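Local coordinates for alpha-n-acetylglucosaminidase family protein (Clostridium perfringens, PDB 4A41) that binds galactose through a family 32 carbohydrate-binding module, part of a multi-domain enzyme that probably hydrolyses alpha-N-acetylglucosaminides, at residues A[140-145]-A[155-160]. Sequence-based numbering, arbitrary orientation.
Sequences VKLVAL and AELNVF. With CA (calcium ion), chain B.
V140 lies across from V159 with their CA atoms 8.1 Å apart, and L142 across from L157 with CA atoms 9.2 Å apart; no backbone hydrogen bond joins the two strands, because they belong to different sheets and meet only through their side chains. CG2 of V140 comes within 4.1 Å of CG1 of V159, the two short side chains passing alongside one another. Two residues further along 140-145, and two back along 155-160, the leucines meet branch to branch, CD2 of L142 lying 4.0 Å from CD2 of L157. L142 extends its CG anti to the backbone N (chi1 177°), whereas L157 sets its CG beside the backbone N (chi1 -59°), and from these different rotations the two methyl groups converge. This is how the halves of a β-sandwich close in the F5/8 type C fold shared by family 32 modules: 139-144 is the middle strand of a five-stranded antiparallel sheet, and 153-160 runs in the four-stranded sheet facing it. I83 touches both valines, while I73 and L75 pack on L157, continuing the buried apolar layer. At the start of 155-160, where loop passes into strand, the chain binds a metal. A155 and E156 form a classic β bulge, the pair set against a single residue of strand 80-89, and calcium is held by A155 O at 2.5 Å and E156 OE2 at 2.4 Å. F49, D52, K54 and T57 complete the site, and Q27 hydrogen-bonds to the second carboxylate oxygen, OE1 of E156.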
loop_
_atom_site.group_PDB
_atom_site.type_symbol
_atom_site.label_atom_id
_atom_site.label_comp_id
_atom_site.label_asym_id
_atom_site.label_seq_id
_atom_site.Cartn_x
_atom_site.Cartn_y
_atom_site.Cartn_z
ATOM N N VAL A 140 -5.407 -7.543 1.028
ATOM C CA VAL A 140 -5.765 -6.133 1.039
ATOM C C VAL A 140 -4.999 -5.410 -0.055
ATOM O O VAL A 140 -3.791 -5.573 -0.165
ATOM C CB VAL A 140 -5.437 -5.484 2.417
ATOM C CG1 VAL A 140 -5.746 -3.982 2.424
ATOM C CG2 VAL A 140 -6.199 -6.191 3.519
ATOM N N LYS A 141 -5.719 -4.621 -0.850
ATOM C CA LYS A 141 -5.135 -3.942 -1.999
ATOM C C LYS A 141 -5.307 -2.443 -1.799
ATOM O O LYS A 141 -6.422 -1.909 -1.641
ATOM C CB LYS A 141 -5.787 -4.393 -3.317
ATOM C CG LYS A 141 -5.282 -3.593 -4.535
ATOM C CD LYS A 141 -6.067 -3.877 -5.827
ATOM C CE LYS A 141 -6.028 -5.336 -6.234
ATOM N NZ LYS A 141 -6.690 -5.443 -7.593
ATOM N N LEU A 142 -4.190 -1.743 -1.807
ATOM C CA LEU A 142 -4.206 -0.280 -1.807
ATOM C C LEU A 142 -4.045 0.243 -3.241
ATOM O O LEU A 142 -3.023 -0.024 -3.893
ATOM C CB LEU A 142 -3.099 0.311 -0.920
ATOM C CG LEU A 142 -3.010 1.846 -0.921
ATOM C CD1 LEU A 142 -4.251 2.509 -0.355
ATOM C CD2 LEU A 142 -1.746 2.259 -0.134
ATOM N N VAL A 143 -5.088 0.916 -3.727
ATOM C CA VAL A 143 -5.114 1.467 -5.094
ATOM C C VAL A 143 -4.769 2.958 -5.017
ATOM O O VAL A 143 -5.443 3.763 -4.367
ATOM C CB VAL A 143 -6.496 1.289 -5.770
ATOM C CG1 VAL A 143 -6.458 1.835 -7.188
ATOM C CG2 VAL A 143 -6.961 -0.164 -5.749
ATOM N N ALA A 144 -3.672 3.315 -5.679
ATOM C CA ALA A 144 -3.282 4.731 -5.861
ATOM C C ALA A 144 -3.881 5.296 -7.146
ATOM O O ALA A 144 -3.438 4.956 -8.238
ATOM C CB ALA A 144 -1.754 4.847 -5.911
ATOM N N LEU A 145 -4.916 6.121 -6.984
ATOM C CA LEU A 145 -5.568 6.758 -8.133
ATOM C C LEU A 145 -4.757 7.961 -8.554
ATOM O O LEU A 145 -4.637 8.257 -9.756
ATOM C CB LEU A 145 -6.995 7.195 -7.771
ATOM C CG LEU A 145 -7.976 6.051 -7.447
ATOM C CD1 LEU A 145 -9.343 6.585 -7.079
ATOM C CD2 LEU A 145 -8.054 5.044 -8.578
ATOM N N ALA A 155 6.181 3.741 2.276
ATOM C CA ALA A 155 7.293 3.264 3.113
ATOM C C ALA A 155 6.881 2.037 3.896
ATOM O O ALA A 155 7.604 1.048 3.903
ATOM C CB ALA A 155 7.785 4.360 4.062
ATOM N N GLU A 156 5.712 2.100 4.544
ATOM C CA GLU A 156 5.229 0.981 5.364
ATOM C C GLU A 156 3.724 0.922 5.313
ATOM O O GLU A 156 3.051 1.927 5.518
ATOM C CB GLU A 156 5.668 1.110 6.843
ATOM C CG GLU A 156 7.145 0.863 7.087
ATOM C CD GLU A 156 7.513 -0.576 6.801
ATOM O OE1 GLU A 156 6.932 -1.480 7.427
ATOM O OE2 GLU A 156 8.419 -0.834 5.987
ATOM N N LEU A 157 3.205 -0.290 5.135
ATOM C CA LEU A 157 1.766 -0.567 5.205
ATOM C C LEU A 157 1.516 -1.543 6.316
ATOM O O LEU A 157 2.210 -2.554 6.429
ATOM C CB LEU A 157 1.314 -1.199 3.872
ATOM C CG LEU A 157 1.563 -0.334 2.638
ATOM C CD1 LEU A 157 1.141 -1.102 1.358
ATOM C CD2 LEU A 157 0.838 1.032 2.718
ATOM N N ASN A 158 0.470 -1.266 7.103
ATOM C CA ASN A 158 0.057 -2.184 8.180
ATOM C C ASN A 158 -1.446 -2.457 8.146
ATOM O O ASN A 158 -2.247 -1.591 7.782
ATOM C CB ASN A 158 0.550 -1.698 9.551
ATOM C CG ASN A 158 2.034 -1.947 9.740
ATOM O OD1 ASN A 158 2.434 -3.063 10.078
ATOM N ND2 ASN A 158 2.848 -0.926 9.501
ATOM N N VAL A 159 -1.809 -3.663 8.564
ATOM C CA VAL A 159 -3.212 -4.151 8.481
ATOM C C VAL A 159 -3.533 -4.642 9.896
ATOM O O VAL A 159 -2.768 -5.419 10.486
ATOM C CB VAL A 159 -3.403 -5.296 7.466
ATOM C CG1 VAL A 159 -4.876 -5.679 7.357
ATOM C CG2 VAL A 159 -2.902 -4.868 6.072
ATOM N N PHE A 160 -4.647 -4.172 10.456
ATOM C CA PHE A 160 -4.979 -4.466 11.864
ATOM C C PHE A 160 -6.197 -5.347 11.996
ATOM O O PHE A 160 -7.204 -5.136 11.319
ATOM C CB PHE A 160 -5.232 -3.173 12.629
ATOM C CG PHE A 160 -4.025 -2.275 12.719
ATOM C CD1 PHE A 160 -3.530 -1.615 11.582
ATOM C CD2 PHE A 160 -3.378 -2.099 13.927
ATOM C CE1 PHE A 160 -2.394 -0.809 11.652
ATOM C CE2 PHE A 160 -2.250 -1.264 14.015
ATOM C CZ PHE A 160 -1.765 -0.614 12.881
HETATM CA CA CA B . 9.763 -0.099 4.170
#